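Side-chain contacts in 16S rRNA methylase (Uncultured bacterium, PDB 7JLZ), which probably methylates N1 of adenine 1408 in the 16S rRNA of the 30S ribosomal subunit, a modification that confers resistance to aminoglycosides: residues 50-55 and 88-93; 131-136 and 170-175; 180-185 and 189-194. All blocks are in the same frame, centred on the assembly; numbering follows the deposited sequence.

Contact 1: 50-55 and 88-93; sequences LFIGIE and DELLGT
Leu90 pushes its forked end between Ile52 and Ile54, two residues that leave strand 49-55 on the same face. The two methyls of the leucine divide unevenly: CD2 lies 3.9 Å from Ile52 CD1, while CD1 meets Ile54 CD1 at 3.5 Å, tighter than a usual methyl-methyl distance, and also stands 4.1 Å from Ile52 CG2. The two pairs differ in approach. Ile54 and Leu90 come tip to tip, whereas Leu90 runs obliquely across Ile52. Both isoleucines hold the same rotamer, with CG1 placed opposite the carbonyl carbon (chi1 -53° in Ile52 and -50° in Ile54) and CD1 continuing an extended chain, and this carries both CD1 methyls out toward the loop.

The loop's backbone is fixed beside this apolar tip. Leu90 closes the short 3-10 segment 88-90 and starts a type II turn to Thr93, with Gly92 at positive phi; Thr93 OG1 donates to Leu90 O at 2.7 Å, tilted 32° from the carbonyl plane. Ile79 of strand 76-80 touches both Ile52 and Leu90, and Leu17 of helix 14-21 also packs on Leu90. The arrangement belongs to the Rossmann-like methyltransferase fold, where the crossover from edge strand 76-80 to strand 94-100 packs its loop on the face of strands 49-55 and 76-80.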
ATOM      1  N   LEU A  50       1.452   5.301  12.645  1.00 31.39           N
ATOM      2  CA  LEU A  50       1.089   6.327  11.673  1.00 31.77           C
ATOM      3  C   LEU A  50       0.840   5.661  10.325  1.00 28.66           C
ATOM      4  O   LEU A  50       1.713   4.955   9.805  1.00 30.26           O
ATOM      5  CB  LEU A  50       2.191   7.382  11.563  1.00 26.65           C
ATOM      6  CG  LEU A  50       1.975   8.494  10.529  1.00 28.10           C
ATOM      7  CD1 LEU A  50       0.781   9.364  10.878  1.00 28.87           C
ATOM      8  CD2 LEU A  50       3.254   9.344  10.415  1.00 31.69           C
ATOM      9  N   PHE A  51      -0.339   5.881   9.754  1.00 24.42           N
ATOM     10  CA  PHE A  51      -0.684   5.322   8.453  1.00 22.27           C
ATOM     11  C   PHE A  51      -0.705   6.426   7.406  1.00 25.91           C
ATOM     12  O   PHE A  51      -1.378   7.449   7.586  1.00 26.20           O
ATOM     13  CB  PHE A  51      -2.043   4.608   8.500  1.00 25.56           C
ATOM     14  CG  PHE A  51      -2.055   3.406   9.413  1.00 27.21           C
ATOM     15  CD1 PHE A  51      -2.303   3.554  10.767  1.00 24.97           C
ATOM     16  CD2 PHE A  51      -1.796   2.132   8.918  1.00 27.49           C
ATOM     17  CE1 PHE A  51      -2.297   2.461  11.617  1.00 29.00           C
ATOM     18  CE2 PHE A  51      -1.797   1.025   9.774  1.00 26.84           C
ATOM     19  CZ  PHE A  51      -2.044   1.196  11.122  1.00 29.27           C
ATOM     20  N   ILE A  52      -0.005   6.199   6.297  1.00 23.12           N
ATOM     21  CA  ILE A  52       0.157   7.192   5.245  1.00 22.30           C
ATOM     22  C   ILE A  52      -0.364   6.610   3.942  1.00 23.68           C
ATOM     23  O   ILE A  52       0.222   5.659   3.415  1.00 27.36           O
ATOM     24  CB  ILE A  52       1.628   7.599   5.079  1.00 22.23           C
ATOM     25  CG1 ILE A  52       2.184   8.041   6.432  1.00 23.52           C
ATOM     26  CG2 ILE A  52       1.744   8.663   4.003  1.00 22.84           C
ATOM     27  CD1 ILE A  52       3.669   8.459   6.394  1.00 29.10           C
ATOM     28  N   GLY A  53      -1.425   7.198   3.396  1.00 21.86           N
ATOM     29  CA  GLY A  53      -1.915   6.825   2.075  1.00 23.14           C
ATOM     30  C   GLY A  53      -1.359   7.757   1.012  1.00 24.55           C
ATOM     31  O   GLY A  53      -1.298   8.970   1.214  1.00 26.13           O
ATOM     32  N   ILE A  54      -0.970   7.188  -0.134  1.00 24.16           N
ATOM     33  CA  ILE A  54      -0.424   7.963  -1.251  1.00 21.59           C
ATOM     34  C   ILE A  54      -1.171   7.608  -2.530  1.00 25.71           C
ATOM     35  O   ILE A  54      -1.153   6.447  -2.957  1.00 27.91           O
ATOM     36  CB  ILE A  54       1.082   7.711  -1.432  1.00 22.98           C
ATOM     37  CG1 ILE A  54       1.801   7.872  -0.088  1.00 22.65           C
ATOM     38  CG2 ILE A  54       1.665   8.676  -2.470  1.00 25.07           C
ATOM     39  CD1 ILE A  54       3.296   7.506  -0.155  1.00 28.58           C
ATOM     40  N   GLU A  55      -1.802   8.602  -3.147  1.00 21.58           N
ATOM     41  CA  GLU A  55      -2.511   8.445  -4.410  1.00 22.01           C
ATOM     42  C   GLU A  55      -2.307   9.668  -5.293  1.00 22.50           C
ATOM     43  O   GLU A  55      -2.033  10.764  -4.795  1.00 23.50           O
ATOM     44  CB  GLU A  55      -4.017   8.217  -4.191  1.00 21.04           C
ATOM     45  CG  GLU A  55      -4.318   6.951  -3.394  1.00 24.15           C
ATOM     46  CD  GLU A  55      -3.935   5.666  -4.125  1.00 24.36           C
ATOM     47  OE1 GLU A  55      -3.991   5.637  -5.370  1.00 26.72           O
ATOM     48  OE2 GLU A  55      -3.563   4.689  -3.424  1.00 28.19           O
ATOM     49  N   ASP A  88      10.048  12.366  -2.112  1.00 30.44           N
ATOM     50  CA  ASP A  88      11.346  11.979  -1.556  1.00 34.18           C
ATOM     51  C   ASP A  88      11.317  11.910  -0.037  1.00 26.78           C
ATOM     52  O   ASP A  88      12.051  11.107   0.562  1.00 25.34           O
ATOM     53  CB  ASP A  88      12.427  12.981  -1.982  1.00 37.85           C
ATOM     54  CG  ASP A  88      12.968  12.725  -3.379  1.00 42.71           C
ATOM     55  OD1 ASP A  88      12.899  11.580  -3.870  1.00 43.08           O
ATOM     56  OD2 ASP A  88      13.483  13.690  -3.985  1.00 47.41           O
ATOM     57  N   GLU A  89      10.514  12.769   0.588  1.00 27.34           N
ATOM     58  CA  GLU A  89      10.387  12.838   2.039  1.00 29.47           C
ATOM     59  C   GLU A  89      10.013  11.502   2.661  1.00 28.01           C
ATOM     60  O   GLU A  89      10.326  11.269   3.835  1.00 28.98           O
ATOM     61  CB  GLU A  89       9.330  13.882   2.423  1.00 28.01           C
ATOM     62  CG  GLU A  89       9.641  15.326   2.022  1.00 35.57           C
ATOM     63  CD  GLU A  89       8.961  15.737   0.712  1.00 36.86           C
ATOM     64  OE1 GLU A  89       8.693  14.849  -0.132  1.00 32.85           O
ATOM     65  OE2 GLU A  89       8.700  16.948   0.529  1.00 40.67           O
ATOM     66  N   LEU A  90       9.347  10.620   1.917  1.00 25.10           N
ATOM     67  CA  LEU A  90       8.884   9.363   2.481  1.00 28.49           C
ATOM     68  C   LEU A  90       9.821   8.196   2.233  1.00 28.93           C
ATOM     69  O   LEU A  90       9.568   7.101   2.746  1.00 28.59           O
ATOM     70  CB  LEU A  90       7.494   9.024   1.928  1.00 27.31           C
ATOM     71  CG  LEU A  90       6.430   9.982   2.473  1.00 30.57           C
ATOM     72  CD1 LEU A  90       5.075   9.693   1.856  1.00 35.15           C
ATOM     73  CD2 LEU A  90       6.354   9.888   3.997  1.00 32.67           C
ATOM     74  N   LEU A  91      10.905   8.389   1.483  1.00 27.06           N
ATOM     75  CA  LEU A  91      11.811   7.278   1.270  1.00 28.43           C
ATOM     76  C   LEU A  91      12.524   6.938   2.573  1.00 28.19           C
ATOM     77  O   LEU A  91      12.940   7.825   3.321  1.00 30.82           O
ATOM     78  CB  LEU A  91      12.820   7.606   0.164  1.00 27.11           C
ATOM     79  CG  LEU A  91      12.223   7.841  -1.236  1.00 29.32           C
ATOM     80  CD1 LEU A  91      13.307   8.269  -2.233  1.00 34.12           C
ATOM     81  CD2 LEU A  91      11.480   6.592  -1.735  1.00 29.97           C
ATOM     82  N   GLY A  92      12.629   5.642   2.855  1.00 26.45           N
ATOM     83  CA  GLY A  92      13.305   5.180   4.048  1.00 29.59           C
ATOM     84  C   GLY A  92      12.541   5.348   5.341  1.00 33.57           C
ATOM     85  O   GLY A  92      13.147   5.236   6.412  1.00 34.08           O
ATOM     86  N   THR A  93      11.227   5.588   5.285  1.00 30.95           N
ATOM     87  CA  THR A  93      10.456   5.928   6.480  1.00 31.89           C
ATOM     88  C   THR A  93       9.542   4.822   6.992  1.00 31.81           C
ATOM     89  O   THR A  93       9.081   4.917   8.133  1.00 33.96           O
ATOM     90  CB  THR A  93       9.584   7.179   6.246  1.00 31.61           C
ATOM     91  OG1 THR A  93       8.563   6.897   5.279  1.00 30.50           O
ATOM     92  CG2 THR A  93      10.427   8.367   5.777  1.00 33.83           C
TER

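Contact 2: 131-136 and 170-175; sequences CEIVLG and NNLHLT
Strands 129-135 and 172-179 are not paired directly, their closest CA atoms, those of Cys131 and Leu172, being 8.0 Å apart with no backbone bond between the two segments. Strand 205-211 lies between them, antiparallel to both, in the order 5-7-6 that marks the C-terminal edge of the class I methyltransferase sheet. Contact therefore passes over one face of the middle strand and falls to a single side chain, Leu172, which reaches both Cys131 and Ile133. The closest approach is that of Leu172 CD2 to Cys131 CB, 4.2 Å away. Cys131 SG, swung opposite the backbone N (chi1 177°), lies near Leu172 CD1 at 4.4 Å. The same CD1 stands 4.5 Å from Ile133 CD1.

Helix 120-124 closes over this patch, Ile121 touching both Cys131 and Leu172, and Phe167 of helix 156-168 packs on Ile133. That second helix leads straight into the contact: Asn171, at positive phi, is the C-prime residue of the Schellman motif that ends it, and the chain turns there into the edge strand. Leu172 begins this strand while its own backbone N still bonds to Phe167 O.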
ATOM      1  N   CYS A 131       6.956  -5.742   3.685  1.00 30.34           N
ATOM      2  CA  CYS A 131       6.079  -5.361   2.588  1.00 28.63           C
ATOM      3  C   CYS A 131       4.953  -6.375   2.489  1.00 26.96           C
ATOM      4  O   CYS A 131       5.197  -7.581   2.559  1.00 28.41           O
ATOM      5  CB  CYS A 131       6.843  -5.292   1.265  1.00 31.67           C
ATOM      6  SG  CYS A 131       5.828  -4.901  -0.169  1.00 33.58           S
ATOM      7  N   GLU A 132       3.724  -5.887   2.362  1.00 26.04           N
ATOM      8  CA  GLU A 132       2.565  -6.737   2.126  1.00 26.36           C
ATOM      9  C   GLU A 132       1.962  -6.329   0.791  1.00 28.02           C
ATOM     10  O   GLU A 132       1.781  -5.132   0.525  1.00 27.34           O
ATOM     11  CB  GLU A 132       1.536  -6.608   3.256  1.00 30.74           C
ATOM     12  CG  GLU A 132       0.252  -7.423   3.034  1.00 35.58           C
ATOM     13  CD  GLU A 132      -0.746  -7.295   4.178  1.00 46.56           C
ATOM     14  OE1 GLU A 132      -0.316  -7.078   5.328  1.00 48.50           O
ATOM     15  OE2 GLU A 132      -1.969  -7.417   3.921  1.00 49.41           O
ATOM     16  N   ILE A 133       1.705  -7.310  -0.069  1.00 29.00           N
ATOM     17  CA  ILE A 133       1.152  -7.067  -1.394  1.00 27.44           C
ATOM     18  C   ILE A 133      -0.138  -7.859  -1.495  1.00 24.68           C
ATOM     19  O   ILE A 133      -0.137  -9.080  -1.305  1.00 29.12           O
ATOM     20  CB  ILE A 133       2.129  -7.459  -2.516  1.00 30.19           C
ATOM     21  CG1 ILE A 133       3.408  -6.632  -2.425  1.00 28.61           C
ATOM     22  CG2 ILE A 133       1.494  -7.252  -3.877  1.00 31.17           C
ATOM     23  CD1 ILE A 133       4.389  -6.903  -3.559  1.00 35.06           C
ATOM     24  N   VAL A 134      -1.230  -7.160  -1.769  1.00 25.35           N
ATOM     25  CA  VAL A 134      -2.532  -7.779  -1.974  1.00 27.36           C
ATOM     26  C   VAL A 134      -2.753  -7.882  -3.475  1.00 30.73           C
ATOM     27  O   VAL A 134      -2.674  -6.878  -4.188  1.00 29.03           O
ATOM     28  CB  VAL A 134      -3.644  -6.965  -1.297  1.00 26.67           C
ATOM     29  CG1 VAL A 134      -5.025  -7.538  -1.645  1.00 29.91           C
ATOM     30  CG2 VAL A 134      -3.424  -6.939   0.221  1.00 27.68           C
ATOM     31  N   LEU A 135      -3.011  -9.100  -3.955  1.00 33.98           N
ATOM     32  CA  LEU A 135      -3.138  -9.389  -5.373  1.00 34.99           C
ATOM     33  C   LEU A 135      -4.556  -9.844  -5.685  1.00 37.71           C
ATOM     34  O   LEU A 135      -5.217 -10.494  -4.864  1.00 36.44           O
ATOM     35  CB  LEU A 135      -2.157 -10.485  -5.820  1.00 39.86           C
ATOM     36  CG  LEU A 135      -0.670 -10.135  -5.889  1.00 47.98           C
ATOM     37  CD1 LEU A 135       0.161 -11.335  -6.341  1.00 49.47           C
ATOM     38  CD2 LEU A 135      -0.476  -8.978  -6.834  1.00 51.05           C
ATOM     39  N   GLY A 136      -5.013  -9.495  -6.885  1.00 36.40           N
ATOM     40  CA  GLY A 136      -6.288  -9.976  -7.381  1.00 37.51           C
ATOM     41  C   GLY A 136      -7.164  -8.907  -8.010  1.00 36.27           C
ATOM     42  O   GLY A 136      -8.097  -9.234  -8.752  1.00 42.69           O
ATOM     43  N   ASN A 170      12.988  -8.047  -7.215  1.00 47.79           N
ATOM     44  CA  ASN A 170      12.688  -6.721  -6.688  1.00 43.22           C
ATOM     45  C   ASN A 170      13.133  -6.593  -5.228  1.00 39.76           C
ATOM     46  O   ASN A 170      12.615  -5.758  -4.485  1.00 39.42           O
ATOM     47  CB  ASN A 170      11.198  -6.408  -6.840  1.00 52.22           C
ATOM     48  CG  ASN A 170      10.724  -6.510  -8.283  1.00 59.61           C
ATOM     49  OD1 ASN A 170      11.062  -5.673  -9.119  1.00 63.65           O
ATOM     50  ND2 ASN A 170       9.939  -7.540  -8.580  1.00 58.47           N
ATOM     51  N   ASN A 171      14.081  -7.435  -4.809  1.00 38.72           N
ATOM     52  CA  ASN A 171      14.724  -7.378  -3.493  1.00 42.18           C
ATOM     53  C   ASN A 171      13.774  -7.766  -2.362  1.00 42.48           C
ATOM     54  O   ASN A 171      13.971  -7.372  -1.207  1.00 41.05           O
ATOM     55  CB  ASN A 171      15.349  -5.997  -3.221  1.00 42.99           C
ATOM     56  CG  ASN A 171      16.365  -6.033  -2.094  1.00 46.93           C
ATOM     57  OD1 ASN A 171      17.175  -6.954  -2.009  1.00 52.05           O
ATOM     58  ND2 ASN A 171      16.312  -5.042  -1.211  1.00 43.50           N
ATOM     59  N   LEU A 172      12.756  -8.566  -2.669  1.00 41.47           N
ATOM     60  CA  LEU A 172      11.759  -8.976  -1.692  1.00 39.89           C
ATOM     61  C   LEU A 172      11.835 -10.478  -1.498  1.00 37.58           C
ATOM     62  O   LEU A 172      11.754 -11.235  -2.469  1.00 39.55           O
ATOM     63  CB  LEU A 172      10.349  -8.573  -2.137  1.00 34.22           C
ATOM     64  CG  LEU A 172      10.127  -7.060  -2.223  1.00 35.67           C
ATOM     65  CD1 LEU A 172       8.786  -6.752  -2.873  1.00 35.58           C
ATOM     66  CD2 LEU A 172      10.244  -6.424  -0.836  1.00 36.89           C
ATOM     67  N   HIS A 173      11.990 -10.902  -0.249  1.00 35.83           N
ATOM     68  CA  HIS A 173      12.013 -12.315   0.099  1.00 35.22           C
ATOM     69  C   HIS A 173      10.672 -12.707   0.710  1.00 36.74           C
ATOM     70  O   HIS A 173      10.260 -12.138   1.722  1.00 35.48           O
ATOM     71  CB  HIS A 173      13.161 -12.598   1.063  1.00 36.61           C
ATOM     72  CG  HIS A 173      13.163 -13.994   1.571  1.00 44.14           C
ATOM     73  ND1 HIS A 173      12.633 -14.336   2.794  1.00 44.32           N
ATOM     74  CD2 HIS A 173      13.612 -15.142   1.014  1.00 49.89           C
ATOM     75  CE1 HIS A 173      12.763 -15.637   2.971  1.00 46.02           C
ATOM     76  NE2 HIS A 173      13.351 -16.151   1.907  1.00 51.72           N
ATOM     77  N   LEU A 174       9.996 -13.678   0.095  1.00 36.87           N
ATOM     78  CA  LEU A 174       8.647 -14.038   0.520  1.00 34.63           C
ATOM     79  C   LEU A 174       8.675 -14.746   1.872  1.00 35.32           C
ATOM     80  O   LEU A 174       9.423 -15.712   2.069  1.00 37.82           O
ATOM     81  CB  LEU A 174       7.993 -14.933  -0.528  1.00 33.81           C
ATOM     82  CG  LEU A 174       6.583 -15.437  -0.191  1.00 37.99           C
ATOM     83  CD1 LEU A 174       5.583 -14.314  -0.362  1.00 38.82           C
ATOM     84  CD2 LEU A 174       6.205 -16.656  -1.021  1.00 41.17           C
ATOM     85  N   THR A 175       7.850 -14.268   2.805  1.00 32.01           N
ATOM     86  CA  THR A 175       7.721 -14.886   4.112  1.00 33.90           C
ATOM     87  C   THR A 175       6.339 -15.459   4.386  1.00 32.79           C
ATOM     88  O   THR A 175       6.224 -16.362   5.220  1.00 34.47           O
ATOM     89  CB  THR A 175       8.058 -13.885   5.230  1.00 34.82           C
ATOM     90  OG1 THR A 175       7.102 -12.821   5.240  1.00 34.60           O
ATOM     91  CG2 THR A 175       9.462 -13.308   5.045  1.00 37.21           C
TER

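Contact 3: 180-185 and 189-194; sequences LGKKDL and ESTWSK. With SO4 (sulfate ion), chain E.
A sulfate-binding turn and the short helix 182-185 meet here at the surface, in the connection between the last two strands of the Rossmann-like methyltransferase sheet. The anion probably comes from the crystallisation liquor; its site, completed by Arg37 and Lys186, is consistent with a place where an RNA phosphate could sit, though that remains an inference.

The two segments are joined by one backbone bond, Glu189 N to Leu185 O at 2.9 Å. Next to it the side chains of Leu185 and Glu189 run side by side in the same direction, Leu185 CD2 lying 4.1 Å from Glu189 OE1. Further out Lys182 crosses Thr191 at about a right angle. Its chain stays extended until a bend at chi4 (-63°), which brings NZ to 4.1 Å from Thr191 CG2, a methyl.

At its start the helix is tied by Asp184, whose OD2 takes the backbone N of the N-cap residue Gly181 through its anti lone pair.

On the loop side Ser190 OG is the organising atom. It accepts from the backbone N of both Trp192 and Ser193, the ST turn and ST motif, and itself donates to sulfate O2 at 2.7 Å, so its one hydrogen is committed to the anion. Thr191 CG2 sits over the centre of one face of the Trp192 ring, 3.7 Å above its plane, while sulfate O1 lies in that plane at the edge. Sulfate O3 receives Thr191 N at 2.9 Å in an almost straight bond, with an N-H...O angle of 175°.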
ATOM      1  N   LEU A 180      -7.092 -13.929   1.180  1.00 46.21           N
ATOM      2  CA  LEU A 180      -7.794 -12.913   1.948  1.00 53.39           C
ATOM      3  C   LEU A 180      -9.187 -13.411   2.320  1.00 52.84           C
ATOM      4  O   LEU A 180      -9.847 -14.086   1.526  1.00 52.99           O
ATOM      5  CB  LEU A 180      -7.905 -11.622   1.136  1.00 59.00           C
ATOM      6  CG  LEU A 180      -7.343 -10.316   1.705  1.00 62.71           C
ATOM      7  CD1 LEU A 180      -5.858 -10.423   1.924  1.00 62.49           C
ATOM      8  CD2 LEU A 180      -7.659  -9.143   0.779  1.00 61.51           C
ATOM      9  N   GLY A 181      -9.623 -13.094   3.540  1.00 58.38           N
ATOM     10  CA  GLY A 181     -10.968 -13.374   3.989  1.00 61.77           C
ATOM     11  C   GLY A 181     -11.779 -12.090   4.114  1.00 63.89           C
ATOM     12  O   GLY A 181     -11.255 -10.981   4.038  1.00 61.41           O
ATOM     13  N   LYS A 182     -13.091 -12.261   4.315  1.00 71.25           N
ATOM     14  CA  LYS A 182     -13.973 -11.100   4.403  1.00 72.93           C
ATOM     15  C   LYS A 182     -13.622 -10.211   5.592  1.00 72.87           C
ATOM     16  O   LYS A 182     -13.864  -8.998   5.553  1.00 72.04           O
ATOM     17  CB  LYS A 182     -15.436 -11.541   4.472  1.00 79.48           C
ATOM     18  CG  LYS A 182     -16.176 -11.418   3.142  1.00 82.51           C
ATOM     19  CD  LYS A 182     -17.690 -11.431   3.328  1.00 85.76           C
ATOM     20  CE  LYS A 182     -18.417 -11.021   2.049  1.00 86.51           C
ATOM     21  NZ  LYS A 182     -18.104  -9.621   1.631  1.00 84.53           N
ATOM     22  N   LYS A 183     -13.044 -10.785   6.649  1.00 72.79           N
ATOM     23  CA  LYS A 183     -12.567  -9.966   7.759  1.00 71.31           C
ATOM     24  C   LYS A 183     -11.433  -9.049   7.320  1.00 64.99           C
ATOM     25  O   LYS A 183     -11.286  -7.943   7.852  1.00 61.79           O
ATOM     26  CB  LYS A 183     -12.108 -10.860   8.916  1.00 77.36           C
ATOM     27  CG  LYS A 183     -13.138 -11.889   9.383  1.00 81.60           C
ATOM     28  CD  LYS A 183     -14.317 -11.234  10.099  1.00 84.21           C
ATOM     29  CE  LYS A 183     -15.339 -12.267  10.560  1.00 86.17           C
ATOM     30  NZ  LYS A 183     -14.773 -13.226  11.549  1.00 87.68           N
ATOM     31  N   ASP A 184     -10.628  -9.488   6.351  1.00 61.28           N
ATOM     32  CA  ASP A 184      -9.511  -8.702   5.839  1.00 56.29           C
ATOM     33  C   ASP A 184      -9.911  -7.767   4.709  1.00 43.37           C
ATOM     34  O   ASP A 184      -9.195  -6.793   4.451  1.00 50.53           O
ATOM     35  CB  ASP A 184      -8.403  -9.631   5.341  1.00 64.98           C
ATOM     36  CG  ASP A 184      -8.235 -10.853   6.215  1.00 73.67           C
ATOM     37  OD1 ASP A 184      -7.837 -10.694   7.388  1.00 76.43           O
ATOM     38  OD2 ASP A 184      -8.523 -11.972   5.733  1.00 74.94           O
ATOM     39  N   LEU A 185     -11.017  -8.062   4.018  1.00 47.11           N
ATOM     40  CA  LEU A 185     -11.528  -7.179   2.976  1.00 46.72           C
ATOM     41  C   LEU A 185     -12.120  -5.908   3.555  1.00 40.32           C
ATOM     42  O   LEU A 185     -12.059  -4.850   2.917  1.00 37.98           O
ATOM     43  CB  LEU A 185     -12.605  -7.895   2.164  1.00 53.71           C
ATOM     44  CG  LEU A 185     -12.347  -8.216   0.697  1.00 57.37           C
ATOM     45  CD1 LEU A 185     -11.174  -9.171   0.610  1.00 60.61           C
ATOM     46  CD2 LEU A 185     -13.594  -8.823   0.071  1.00 55.00           C
ATOM     47  N   GLU A 189     -12.407  -2.462   1.351  1.00 26.41           N
ATOM     48  CA  GLU A 189     -13.615  -2.278   0.554  1.00 33.69           C
ATOM     49  C   GLU A 189     -14.818  -2.188   1.479  1.00 33.08           C
ATOM     50  O   GLU A 189     -14.924  -2.967   2.425  1.00 30.28           O
ATOM     51  CB  GLU A 189     -13.849  -3.490  -0.358  1.00 38.79           C
ATOM     52  CG  GLU A 189     -13.575  -3.336  -1.827  1.00 50.57           C
ATOM     53  CD  GLU A 189     -14.231  -4.469  -2.603  1.00 60.50           C
ATOM     54  OE1 GLU A 189     -14.719  -5.416  -1.953  1.00 63.24           O
ATOM     55  OE2 GLU A 189     -14.275  -4.415  -3.849  1.00 65.51           O
ATOM     56  N   SER A 190     -15.755  -1.294   1.176  1.00 32.58           N
ATOM     57  CA  SER A 190     -17.057  -1.358   1.824  1.00 33.91           C
ATOM     58  C   SER A 190     -17.754  -2.676   1.501  1.00 27.46           C
ATOM     59  O   SER A 190     -17.753  -3.135   0.355  1.00 32.62           O
ATOM     60  CB  SER A 190     -17.928  -0.189   1.374  1.00 36.07           C
ATOM     61  OG  SER A 190     -19.283  -0.469   1.612  1.00 40.09           O
ATOM     62  N   THR A 191     -18.379  -3.287   2.518  1.00 28.45           N
ATOM     63  CA  THR A 191     -19.095  -4.532   2.284  1.00 29.86           C
ATOM     64  C   THR A 191     -20.369  -4.303   1.481  1.00 31.94           C
ATOM     65  O   THR A 191     -20.756  -5.146   0.666  1.00 34.49           O
ATOM     66  CB  THR A 191     -19.453  -5.206   3.616  1.00 37.24           C
ATOM     67  OG1 THR A 191     -18.266  -5.411   4.388  1.00 37.64           O
ATOM     68  CG2 THR A 191     -20.153  -6.535   3.387  1.00 36.80           C
ATOM     69  N   TRP A 192     -21.027  -3.169   1.691  1.00 31.76           N
ATOM     70  CA  TRP A 192     -22.397  -2.999   1.237  1.00 33.65           C
ATOM     71  C   TRP A 192     -22.559  -2.061   0.045  1.00 33.42           C
ATOM     72  O   TRP A 192     -23.644  -2.043  -0.553  1.00 35.12           O
ATOM     73  CB  TRP A 192     -23.259  -2.517   2.413  1.00 39.81           C
ATOM     74  CG  TRP A 192     -23.146  -3.461   3.582  1.00 41.50           C
ATOM     75  CD1 TRP A 192     -22.500  -3.232   4.762  1.00 43.55           C
ATOM     76  CD2 TRP A 192     -23.651  -4.799   3.653  1.00 37.15           C
ATOM     77  NE1 TRP A 192     -22.593  -4.340   5.572  1.00 43.07           N
ATOM     78  CE2 TRP A 192     -23.296  -5.316   4.913  1.00 39.06           C
ATOM     79  CE3 TRP A 192     -24.368  -5.610   2.769  1.00 38.40           C
ATOM     80  CZ2 TRP A 192     -23.634  -6.606   5.311  1.00 41.08           C
ATOM     81  CZ3 TRP A 192     -24.718  -6.891   3.169  1.00 47.90           C
ATOM     82  CH2 TRP A 192     -24.355  -7.372   4.432  1.00 46.67           C
ATOM     83  N   SER A 193     -21.512  -1.327  -0.342  1.00 32.09           N
ATOM     84  CA  SER A 193     -21.618  -0.412  -1.479  1.00 31.54           C
ATOM     85  C   SER A 193     -21.981  -1.174  -2.748  1.00 39.93           C
ATOM     86  O   SER A 193     -21.660  -2.357  -2.894  1.00 39.25           O
ATOM     87  CB  SER A 193     -20.298   0.307  -1.665  1.00 32.11           C
ATOM     88  OG  SER A 193     -19.295  -0.673  -1.838  1.00 38.33           O
ATOM     89  N   LYS A 194     -22.677  -0.494  -3.669  1.00 34.85           N
ATOM     90  CA  LYS A 194     -23.127  -1.151  -4.892  1.00 34.92           C
ATOM     91  C   LYS A 194     -21.929  -1.555  -5.750  1.00 39.17           C
ATOM     92  O   LYS A 194     -21.045  -0.742  -6.011  1.00 39.83           O
ATOM     93  CB  LYS A 194     -24.056  -0.229  -5.686  1.00 41.23           C
ATOM     94  CG  LYS A 194     -24.777  -0.917  -6.834  1.00 43.20           C
ATOM     95  CD  LYS A 194     -25.803  -1.915  -6.326  1.00 40.32           C
ATOM     96  CE  LYS A 194     -26.568  -2.547  -7.482  1.00 42.59           C
ATOM     97  NZ  LYS A 194     -27.836  -3.204  -7.042  1.00 45.39           N
TER
HETATM   98  S   SO4 E 404     -19.246  -0.863   5.272  1.00 51.28           S
HETATM   99  O1  SO4 E 404     -20.012  -0.984   6.483  1.00 56.33           O
HETATM  100  O2  SO4 E 404     -20.137  -0.791   4.143  1.00 58.43           O
HETATM  101  O3  SO4 E 404     -18.397  -2.012   5.129  1.00 46.85           O
HETATM  102  O4  SO4 E 404     -18.448   0.334   5.337  1.00 52.42           O

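The contacts follow one another along the chain without interleaving. Contacts 1 and 2 both reach the same seven-stranded mixed sheet, contact 1 by strand 49-55 with a loop packed on it and contact 2 by strand 129-135 and the edge strand 172-179; their centres are about 18 Å apart and nearest atoms about 9 Å, so they do not touch. Contact 3 lies about 25 Å from contact 1 between centres, across the chain's centre. Contacts 2 and 3 do meet, Val134 CG1 packing on Leu180 CD2 at 3.9 Å, and strand 172-179 leads directly into helix 182-185. Two buried apolar contacts thus sit within the core; the third is at the surface, where loop 189-194 holds a sulfate.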